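Local coordinates for ABC transporter, solute-binding protein (Staphylococcus aureus, PDB 6LKK) that binds glucose 6-phosphate as an extracellular sensor for a two-component system and has the fold of a transporter solute-binding protein, at residues 131-136 with 164-169; 139-144 with 284-289. All blocks are in the same frame, centred on the assembly; numbering follows the deposited sequence.

Contact 1: residues 131-136 with 164-169; sequences YSNPNT and AMQLSK
Tyr131 lays its ring against Gln166 on the adjacent strand, and this pair holds the tightly packed half of the contact. Gln166 CA stands over one ring face, 4.1 Å from the centroid of the Tyr131 ring, in a CH-pi contact displaced toward the rim. With chi1 at 69°, Tyr131 CG sits between its own backbone N and carbonyl carbon, a choice that brings the ring alongside residues 164-166; CD1 of Tyr131 meets Ala164 CB at 3.7 Å. The extended Gln166 chain passes across the far end of the ring, and its NE2 donates to Tyr131 OH over 3.2 Å. That bond is nearly straight (164°) and lies close to the amide plane, while Pro134 CD packs beside the same nitrogen; in the ring plane a water links Tyr131 OH to Ala164 O. Beneath these side chains, Tyr131 N bonds to Met165 O, Leu167 N to Tyr131 O (2.7 Å) and Asn133 N to Leu167 O (2.9 Å).

Past the Asn133 N bond the chains part and water takes over. One water joins Asn133 ND2 to Ser168 OG, another Thr136 OG1 to Ser168 O. Here the loop is shaped from within: Asn133 OD1 accepts from both N and ND2 of Asn135, the bond to Asn135 N making an Asx turn.

Ser132 and Leu167 occupy the other face of the sheet, where Ser132 OG is hydrogen-bonded to OG1 of Thr170, which itself binds glucose 6-phosphate. Two parallel strands joined through helices 138-151 and 154-161 form a beta-alpha-beta crossover, with the ligand site at its carboxyl edge.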
ATOM      1  N   TYR A 131      13.655  -2.383  -5.882  1.00 18.45           N
ATOM      2  CA  TYR A 131      12.272  -2.728  -5.583  1.00 15.95           C
ATOM      3  C   TYR A 131      12.275  -3.672  -4.390  1.00 20.13           C
ATOM      4  O   TYR A 131      13.322  -4.182  -3.987  1.00 20.50           O
ATOM      5  CB  TYR A 131      11.567  -3.360  -6.790  1.00 18.28           C
ATOM      6  CG  TYR A 131      12.068  -4.740  -7.159  1.00 18.96           C
ATOM      7  CD1 TYR A 131      13.308  -4.913  -7.759  1.00 21.42           C
ATOM      8  CD2 TYR A 131      11.294  -5.866  -6.919  1.00 22.71           C
ATOM      9  CE1 TYR A 131      13.766  -6.173  -8.101  1.00 23.48           C
ATOM     10  CE2 TYR A 131      11.742  -7.127  -7.259  1.00 23.00           C
ATOM     11  CZ  TYR A 131      12.977  -7.275  -7.850  1.00 22.93           C
ATOM     12  OH  TYR A 131      13.418  -8.537  -8.186  1.00 24.15           O
ATOM     13  N   SER A 132      11.095  -3.898  -3.820  1.00 17.19           N
ATOM     14  CA  SER A 132      10.978  -4.732  -2.633  1.00 19.07           C
ATOM     15  C   SER A 132      10.415  -6.111  -2.972  1.00 20.29           C
ATOM     16  O   SER A 132       9.721  -6.306  -3.971  1.00 19.99           O
ATOM     17  CB  SER A 132      10.112  -4.052  -1.567  1.00 19.75           C
ATOM     18  OG  SER A 132       8.856  -3.654  -2.080  1.00 18.70           O
ATOM     19  N   ASN A 133      10.735  -7.069  -2.105  1.00 19.16           N
ATOM     20  CA  ASN A 133      10.422  -8.483  -2.277  1.00 20.45           C
ATOM     21  C   ASN A 133       8.947  -8.700  -2.597  1.00 19.88           C
ATOM     22  O   ASN A 133       8.091  -8.449  -1.739  1.00 21.10           O
ATOM     23  CB  ASN A 133      10.790  -9.245  -1.006  1.00 19.16           C
ATOM     24  CG  ASN A 133      10.712 -10.749  -1.182  1.00 24.92           C
ATOM     25  OD1 ASN A 133      10.129 -11.245  -2.144  1.00 24.80           O
ATOM     26  ND2 ASN A 133      11.295 -11.484  -0.242  1.00 27.95           N
ATOM     27  N   PRO A 134       8.603  -9.181  -3.798  1.00 20.99           N
ATOM     28  CA  PRO A 134       7.181  -9.403  -4.108  1.00 20.33           C
ATOM     29  C   PRO A 134       6.558 -10.543  -3.325  1.00 21.64           C
ATOM     30  O   PRO A 134       5.326 -10.640  -3.282  1.00 22.37           O
ATOM     31  CB  PRO A 134       7.187  -9.699  -5.613  1.00 22.98           C
ATOM     32  CG  PRO A 134       8.550 -10.216  -5.895  1.00 32.38           C
ATOM     33  CD  PRO A 134       9.477  -9.529  -4.932  1.00 24.14           C
ATOM     34  N   ASN A 135       7.363 -11.404  -2.704  1.00 21.94           N
ATOM     35  CA  ASN A 135       6.822 -12.516  -1.936  1.00 22.59           C
ATOM     36  C   ASN A 135       6.367 -12.104  -0.545  1.00 24.18           C
ATOM     37  O   ASN A 135       5.563 -12.820   0.063  1.00 25.46           O
ATOM     38  CB  ASN A 135       7.869 -13.628  -1.818  1.00 21.90           C
ATOM     39  CG  ASN A 135       8.304 -14.165  -3.166  1.00 27.16           C
ATOM     40  OD1 ASN A 135       7.571 -14.906  -3.818  1.00 32.16           O
ATOM     41  ND2 ASN A 135       9.507 -13.796  -3.590  1.00 34.49           N
ATOM     42  N   THR A 136       6.853 -10.973  -0.030  1.00 22.91           N
ATOM     43  CA  THR A 136       6.562 -10.563   1.335  1.00 21.99           C
ATOM     44  C   THR A 136       5.878  -9.209   1.451  1.00 22.77           C
ATOM     45  O   THR A 136       5.363  -8.898   2.532  1.00 21.46           O
ATOM     46  CB  THR A 136       7.851 -10.520   2.169  1.00 24.60           C
ATOM     47  OG1 THR A 136       8.803  -9.651   1.544  1.00 23.40           O
ATOM     48  CG2 THR A 136       8.443 -11.914   2.316  1.00 26.32           C
ATOM     49  N   ALA A 164      17.274  -4.914 -11.914  1.00 20.85           N
ATOM     50  CA  ALA A 164      17.052  -4.179 -10.679  1.00 21.07           C
ATOM     51  C   ALA A 164      17.532  -4.988  -9.481  1.00 26.31           C
ATOM     52  O   ALA A 164      17.797  -6.190  -9.570  1.00 26.48           O
ATOM     53  CB  ALA A 164      15.568  -3.829 -10.515  1.00 23.61           C
ATOM     54  N   MET A 165      17.622  -4.301  -8.345  1.00 23.15           N
ATOM     55  CA  MET A 165      18.087  -4.875  -7.089  1.00 23.83           C
ATOM     56  C   MET A 165      16.891  -5.033  -6.160  1.00 25.11           C
ATOM     57  O   MET A 165      16.208  -4.049  -5.853  1.00 24.34           O
ATOM     58  CB  MET A 165      19.149  -3.983  -6.448  1.00 26.98           C
ATOM     59  CG  MET A 165      20.245  -3.544  -7.402  1.00 31.97           C
ATOM     60  SD  MET A 165      21.222  -4.928  -8.013  1.00 38.39           S
ATOM     61  CE  MET A 165      22.447  -5.066  -6.712  1.00 41.92           C
ATOM     62  N   GLN A 166      16.641  -6.260  -5.718  1.00 22.80           N
ATOM     63  CA  GLN A 166      15.536  -6.534  -4.812  1.00 22.28           C
ATOM     64  C   GLN A 166      15.978  -6.288  -3.376  1.00 23.78           C
ATOM     65  O   GLN A 166      17.044  -6.753  -2.958  1.00 26.84           O
ATOM     66  CB  GLN A 166      15.040  -7.970  -4.969  1.00 21.93           C
ATOM     67  CG  GLN A 166      13.812  -8.278  -4.129  1.00 24.95           C
ATOM     68  CD  GLN A 166      13.370  -9.721  -4.235  1.00 28.53           C
ATOM     69  OE1 GLN A 166      13.371 -10.453  -3.247  1.00 30.03           O
ATOM     70  NE2 GLN A 166      12.982 -10.134  -5.433  1.00 24.58           N
ATOM     71  N   LEU A 167      15.156  -5.557  -2.631  1.00 23.30           N
ATOM     72  CA  LEU A 167      15.381  -5.287  -1.220  1.00 22.52           C
ATOM     73  C   LEU A 167      14.283  -5.947  -0.397  1.00 20.46           C
ATOM     74  O   LEU A 167      13.182  -6.207  -0.887  1.00 20.70           O
ATOM     75  CB  LEU A 167      15.406  -3.780  -0.943  1.00 23.61           C
ATOM     76  CG  LEU A 167      16.295  -2.940  -1.863  1.00 24.01           C
ATOM     77  CD1 LEU A 167      16.165  -1.464  -1.522  1.00 22.56           C
ATOM     78  CD2 LEU A 167      17.742  -3.387  -1.763  1.00 25.14           C
ATOM     79  N   SER A 168      14.593  -6.212   0.872  1.00 20.68           N
ATOM     80  CA  SER A 168      13.638  -6.908   1.728  1.00 21.50           C
ATOM     81  C   SER A 168      12.426  -6.037   2.043  1.00 20.49           C
ATOM     82  O   SER A 168      11.293  -6.533   2.072  1.00 24.40           O
ATOM     83  CB  SER A 168      14.323  -7.351   3.021  1.00 28.59           C
ATOM     84  OG  SER A 168      13.398  -7.969   3.897  1.00 40.07           O
ATOM     85  N   LYS A 169      12.639  -4.743   2.272  1.00 19.61           N
ATOM     86  CA  LYS A 169      11.625  -3.865   2.845  1.00 19.43           C
ATOM     87  C   LYS A 169      11.250  -2.768   1.860  1.00 17.84           C
ATOM     88  O   LYS A 169      12.125  -2.117   1.279  1.00 20.52           O
ATOM     89  CB  LYS A 169      12.123  -3.242   4.151  1.00 19.23           C
ATOM     90  CG  LYS A 169      12.476  -4.258   5.232  1.00 26.71           C
ATOM     91  CD  LYS A 169      11.258  -5.022   5.736  1.00 31.52           C
ATOM     92  CE  LYS A 169      10.240  -4.093   6.376  1.00 39.41           C
ATOM     93  NZ  LYS A 169       9.605  -4.694   7.579  1.00 45.12           N
TER
HETATM   94  O   HOH W   1      15.995  -8.852  -8.926  1.00 25.39           O
HETATM   95  O   HOH W   2      12.619 -10.346   2.257  1.00 34.88           O
HETATM   96  O   HOH W   3      11.462 -12.686  -6.074  1.00 40.16           O
HETATM   97  O   HOH W   4       9.810  -8.122   3.633  1.00 26.95           O

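Contact 2: residues 139-144 with 284-289; sequences TGYQHM and IPHHKF. With G6P (6-O-phosphono-alpha-D-glucopyranose), chain B.
Between His286 on one face and Phe289 on the other, the ring of Tyr141 is the piece that joins helix 138-151 to the C-terminal helix 286-293. Its CG lies anti to the backbone N (chi1 177°), which projects the ring from helix 138-151 toward helix 286-293. At the root of the side chain, CB packs on Pro134 O. His286 leans its ND1 and CE1 over one face of the tyrosine, His286 CE1 lying 3.4 Å from Tyr141 CD1. One atom farther along the tyrosine, its CE1 has a partner on each side of the ring: His286 ND1 over one face at 3.2 Å, and Phe289 CD2, arriving obliquely from the other side, 3.6 Å from Tyr141 CE1. His286 ND1 also stands 3.3 Å from Tyr141 CZ. The hydroxyl at the tip rests against the start of the second helix, Tyr141 OH standing 3.5 Å from His286 CA.

The two partners are turned differently. His286 tilts obliquely to the tyrosine ring, the planes meeting at 49°, whereas Phe289 presents its edge to the tyrosine face at 80°, an offset edge-to-face pair. The phenyl rim continues onto Met144, whose CB lies in the plane of the Phe289 ring and 4.0 Å from its CE2, and Arg145 adds a cation-pi contact to Phe289.

The same helix meets the ligand at its first turn. Thr139 N (3.0 Å) and Thr139 OG1 (2.8 Å) both donate to O3P of glucose 6-phosphate, and the sugar O1 donates back to Thr139 OG1. An aromatic cluster thus anchors the C-terminal helix to a helix whose N-terminal end binds phosphate, a familiar form of anion site.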
ATOM      1  N   THR A 139       3.809  -3.830  -1.883  1.00 19.23           N
ATOM      2  CA  THR A 139       4.305  -2.916  -2.906  1.00 17.40           C
ATOM      3  C   THR A 139       5.043  -3.666  -4.007  1.00 14.94           C
ATOM      4  O   THR A 139       4.792  -3.441  -5.194  1.00 17.15           O
ATOM      5  CB  THR A 139       5.205  -1.863  -2.262  1.00 17.27           C
ATOM      6  OG1 THR A 139       4.468  -1.177  -1.243  1.00 17.27           O
ATOM      7  CG2 THR A 139       5.679  -0.853  -3.293  1.00 17.11           C
ATOM      8  N   GLY A 140       5.965  -4.555  -3.635  1.00 16.67           N
ATOM      9  CA  GLY A 140       6.664  -5.336  -4.643  1.00 17.63           C
ATOM     10  C   GLY A 140       5.721  -6.203  -5.455  1.00 18.04           C
ATOM     11  O   GLY A 140       5.814  -6.262  -6.684  1.00 18.31           O
ATOM     12  N   TYR A 141       4.790  -6.879  -4.778  1.00 17.90           N
ATOM     13  CA  TYR A 141       3.816  -7.713  -5.472  1.00 18.90           C
ATOM     14  C   TYR A 141       2.997  -6.896  -6.464  1.00 18.32           C
ATOM     15  O   TYR A 141       2.835  -7.286  -7.625  1.00 20.19           O
ATOM     16  CB  TYR A 141       2.907  -8.397  -4.451  1.00 21.47           C
ATOM     17  CG  TYR A 141       1.807  -9.227  -5.065  1.00 19.91           C
ATOM     18  CD1 TYR A 141       2.044 -10.531  -5.475  1.00 25.13           C
ATOM     19  CD2 TYR A 141       0.529  -8.711  -5.225  1.00 20.95           C
ATOM     20  CE1 TYR A 141       1.037 -11.296  -6.035  1.00 23.60           C
ATOM     21  CE2 TYR A 141      -0.483  -9.468  -5.783  1.00 27.00           C
ATOM     22  CZ  TYR A 141      -0.223 -10.757  -6.188  1.00 29.79           C
ATOM     23  OH  TYR A 141      -1.231 -11.511  -6.743  1.00 34.69           O
ATOM     24  N   GLN A 142       2.473  -5.750  -6.024  1.00 15.83           N
ATOM     25  CA  GLN A 142       1.611  -4.952  -6.892  1.00 18.64           C
ATOM     26  C   GLN A 142       2.376  -4.428  -8.101  1.00 14.65           C
ATOM     27  O   GLN A 142       1.833  -4.376  -9.212  1.00 17.98           O
ATOM     28  CB  GLN A 142       0.993  -3.802  -6.096  1.00 17.76           C
ATOM     29  CG  GLN A 142      -0.062  -4.249  -5.089  1.00 21.15           C
ATOM     30  CD  GLN A 142      -1.310  -4.807  -5.749  1.00 20.37           C
ATOM     31  OE1 GLN A 142      -1.398  -6.003  -6.019  1.00 25.88           O
ATOM     32  NE2 GLN A 142      -2.284  -3.942  -6.011  1.00 20.81           N
ATOM     33  N   HIS A 143       3.638  -4.041  -7.911  1.00 16.52           N
ATOM     34  CA  HIS A 143       4.449  -3.594  -9.039  1.00 15.86           C
ATOM     35  C   HIS A 143       4.688  -4.723 -10.034  1.00 17.98           C
ATOM     36  O   HIS A 143       4.656  -4.502 -11.250  1.00 16.62           O
ATOM     37  CB  HIS A 143       5.779  -3.035  -8.544  1.00 16.89           C
ATOM     38  CG  HIS A 143       5.723  -1.592  -8.156  1.00 16.76           C
ATOM     39  ND1 HIS A 143       5.682  -0.575  -9.085  1.00 17.02           N
ATOM     40  CD2 HIS A 143       5.710  -0.994  -6.942  1.00 16.99           C
ATOM     41  CE1 HIS A 143       5.648   0.589  -8.460  1.00 16.06           C
ATOM     42  NE2 HIS A 143       5.666   0.362  -7.159  1.00 14.21           N
ATOM     43  N   MET A 144       4.950  -5.937  -9.543  1.00 19.41           N
ATOM     44  CA  MET A 144       5.159  -7.054 -10.457  1.00 19.18           C
ATOM     45  C   MET A 144       3.888  -7.350 -11.243  1.00 16.67           C
ATOM     46  O   MET A 144       3.949  -7.679 -12.434  1.00 18.50           O
ATOM     47  CB  MET A 144       5.623  -8.296  -9.695  1.00 18.84           C
ATOM     48  CG  MET A 144       7.022  -8.207  -9.078  1.00 20.25           C
ATOM     49  SD  MET A 144       8.319  -7.560 -10.157  1.00 21.47           S
ATOM     50  CE  MET A 144       8.295  -5.821  -9.722  1.00 21.60           C
ATOM     51  N   ILE A 284      -6.417 -14.003 -10.448  1.00 47.88           N
ATOM     52  CA  ILE A 284      -5.357 -15.001 -10.342  1.00 43.55           C
ATOM     53  C   ILE A 284      -4.843 -14.943  -8.907  1.00 41.15           C
ATOM     54  O   ILE A 284      -4.268 -13.922  -8.500  1.00 41.69           O
ATOM     55  CB  ILE A 284      -4.240 -14.769 -11.373  1.00 47.58           C
ATOM     56  CG1 ILE A 284      -2.920 -15.346 -10.857  1.00 38.90           C
ATOM     57  CG2 ILE A 284      -4.101 -13.291 -11.723  1.00 54.25           C
ATOM     58  CD1 ILE A 284      -1.863 -15.439 -11.901  1.00 44.92           C
ATOM     59  N   PRO A 285      -5.041 -15.992  -8.108  1.00 40.25           N
ATOM     60  CA  PRO A 285      -4.714 -15.913  -6.681  1.00 34.75           C
ATOM     61  C   PRO A 285      -3.295 -15.423  -6.426  1.00 36.40           C
ATOM     62  O   PRO A 285      -2.402 -15.563  -7.263  1.00 32.85           O
ATOM     63  CB  PRO A 285      -4.908 -17.354  -6.198  1.00 39.38           C
ATOM     64  CG  PRO A 285      -6.000 -17.867  -7.067  1.00 39.83           C
ATOM     65  CD  PRO A 285      -5.773 -17.232  -8.424  1.00 39.68           C
ATOM     66  N   HIS A 286      -3.112 -14.845  -5.239  1.00 32.20           N
ATOM     67  CA  HIS A 286      -1.819 -14.319  -4.817  1.00 33.40           C
ATOM     68  C   HIS A 286      -0.697 -15.328  -5.035  1.00 34.62           C
ATOM     69  O   HIS A 286       0.334 -15.009  -5.638  1.00 31.15           O
ATOM     70  CB  HIS A 286      -1.922 -13.924  -3.343  1.00 36.66           C
ATOM     71  CG  HIS A 286      -0.684 -13.299  -2.785  1.00 34.84           C
ATOM     72  ND1 HIS A 286      -0.250 -12.046  -3.159  1.00 36.58           N
ATOM     73  CD2 HIS A 286       0.201 -13.744  -1.862  1.00 36.54           C
ATOM     74  CE1 HIS A 286       0.855 -11.751  -2.498  1.00 35.86           C
ATOM     75  NE2 HIS A 286       1.151 -12.765  -1.706  1.00 38.48           N
ATOM     76  N   HIS A 287      -0.879 -16.556  -4.545  1.00 33.93           N
ATOM     77  CA  HIS A 287       0.195 -17.541  -4.611  1.00 34.82           C
ATOM     78  C   HIS A 287       0.428 -18.034  -6.033  1.00 29.90           C
ATOM     79  O   HIS A 287       1.558 -18.391  -6.385  1.00 28.68           O
ATOM     80  CB  HIS A 287      -0.117 -18.720  -3.692  1.00 43.67           C
ATOM     81  CG  HIS A 287      -1.270 -19.555  -4.153  1.00 43.71           C
ATOM     82  ND1 HIS A 287      -2.582 -19.222  -3.891  1.00 51.30           N
ATOM     83  CD2 HIS A 287      -1.308 -20.710  -4.858  1.00 50.61           C
ATOM     84  CE1 HIS A 287      -3.378 -20.136  -4.416  1.00 54.16           C
ATOM     85  NE2 HIS A 287      -2.631 -21.050  -5.009  1.00 53.93           N
ATOM     86  N   LYS A 288      -0.618 -18.068  -6.861  1.00 28.11           N
ATOM     87  CA  LYS A 288      -0.447 -18.536  -8.233  1.00 28.06           C
ATOM     88  C   LYS A 288       0.341 -17.531  -9.065  1.00 32.08           C
ATOM     89  O   LYS A 288       1.183 -17.921  -9.882  1.00 28.03           O
ATOM     90  CB  LYS A 288      -1.811 -18.821  -8.865  1.00 32.14           C
ATOM     91  CG  LYS A 288      -2.516 -20.041  -8.276  1.00 38.41           C
ATOM     92  CD  LYS A 288      -3.753 -20.429  -9.082  1.00 43.10           C
ATOM     93  CE  LYS A 288      -4.303 -21.792  -8.668  1.00 43.71           C
ATOM     94  NZ  LYS A 288      -5.541 -21.682  -7.836  1.00 49.51           N
ATOM     95  N   PHE A 289       0.098 -16.233  -8.865  1.00 28.39           N
ATOM     96  CA  PHE A 289       0.871 -15.235  -9.597  1.00 25.44           C
ATOM     97  C   PHE A 289       2.347 -15.314  -9.237  1.00 24.51           C
ATOM     98  O   PHE A 289       3.213 -15.244 -10.118  1.00 26.49           O
ATOM     99  CB  PHE A 289       0.341 -13.829  -9.321  1.00 21.97           C
ATOM    100  CG  PHE A 289       1.112 -12.756 -10.035  1.00 23.59           C
ATOM    101  CD1 PHE A 289       0.875 -12.491 -11.373  1.00 29.67           C
ATOM    102  CD2 PHE A 289       2.091 -12.032  -9.376  1.00 24.16           C
ATOM    103  CE1 PHE A 289       1.589 -11.516 -12.037  1.00 24.90           C
ATOM    104  CE2 PHE A 289       2.809 -11.054 -10.036  1.00 24.26           C
ATOM    105  CZ  PHE A 289       2.559 -10.796 -11.368  1.00 26.22           C
TER
HETATM  106  C1  G6P B 401       1.389  -0.931  -0.113  1.00 34.23           C
HETATM  107  C2  G6P B 401       0.015  -0.509   0.462  1.00 19.60           C
HETATM  108  C3  G6P B 401       0.071   0.122   1.804  1.00 16.31           C
HETATM  109  C4  G6P B 401       1.104  -0.496   2.636  1.00 21.05           C
HETATM  110  C5  G6P B 401       2.475  -0.175   2.050  1.00 17.44           C
HETATM  111  C6  G6P B 401       3.547  -0.911   2.787  1.00 18.51           C
HETATM  112  O1  G6P B 401       1.547  -0.420  -1.402  1.00 20.78           O
HETATM  113  O2  G6P B 401      -0.636   0.402  -0.441  1.00 20.56           O
HETATM  114  O3  G6P B 401      -1.255  -0.056   2.467  1.00 18.79           O
HETATM  115  O4  G6P B 401       1.049   0.033   3.984  1.00 19.42           O
HETATM  116  O5  G6P B 401       2.593  -0.543   0.626  1.00 20.33           O
HETATM  117  O6  G6P B 401       3.281  -2.294   2.711  1.00 16.32           O
HETATM  118  P   G6P B 401       4.504  -3.354   2.223  1.00 16.74           P
HETATM  119  O1P G6P B 401       3.970  -4.770   2.357  1.00 19.19           O
HETATM  120  O2P G6P B 401       5.745  -3.174   3.119  1.00 17.54           O
HETATM  121  O3P G6P B 401       4.856  -3.084   0.806  1.00 16.90           O

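Overall arrangement
From the N terminus, the chain reaches the segments in the order 131-136, 139-144, 164-169 and 284-289, so the two contacts cross: contact 2 begins inside the loop that contact 1 closes and ends far beyond it. Contact 1 closes a mostly helical loop of 27 residues, pairing neighbouring strands of the sheet. Contact 2 spans 139 residues and fastens the C-terminal helix to the helix that directly follows strand 129-132. They are in direct touch, Pro134 packing against Gly140 and Met144 with its ring. Sheet, crossover helix and chain end are thereby tied together on one side of the glucose 6-phosphate pocket.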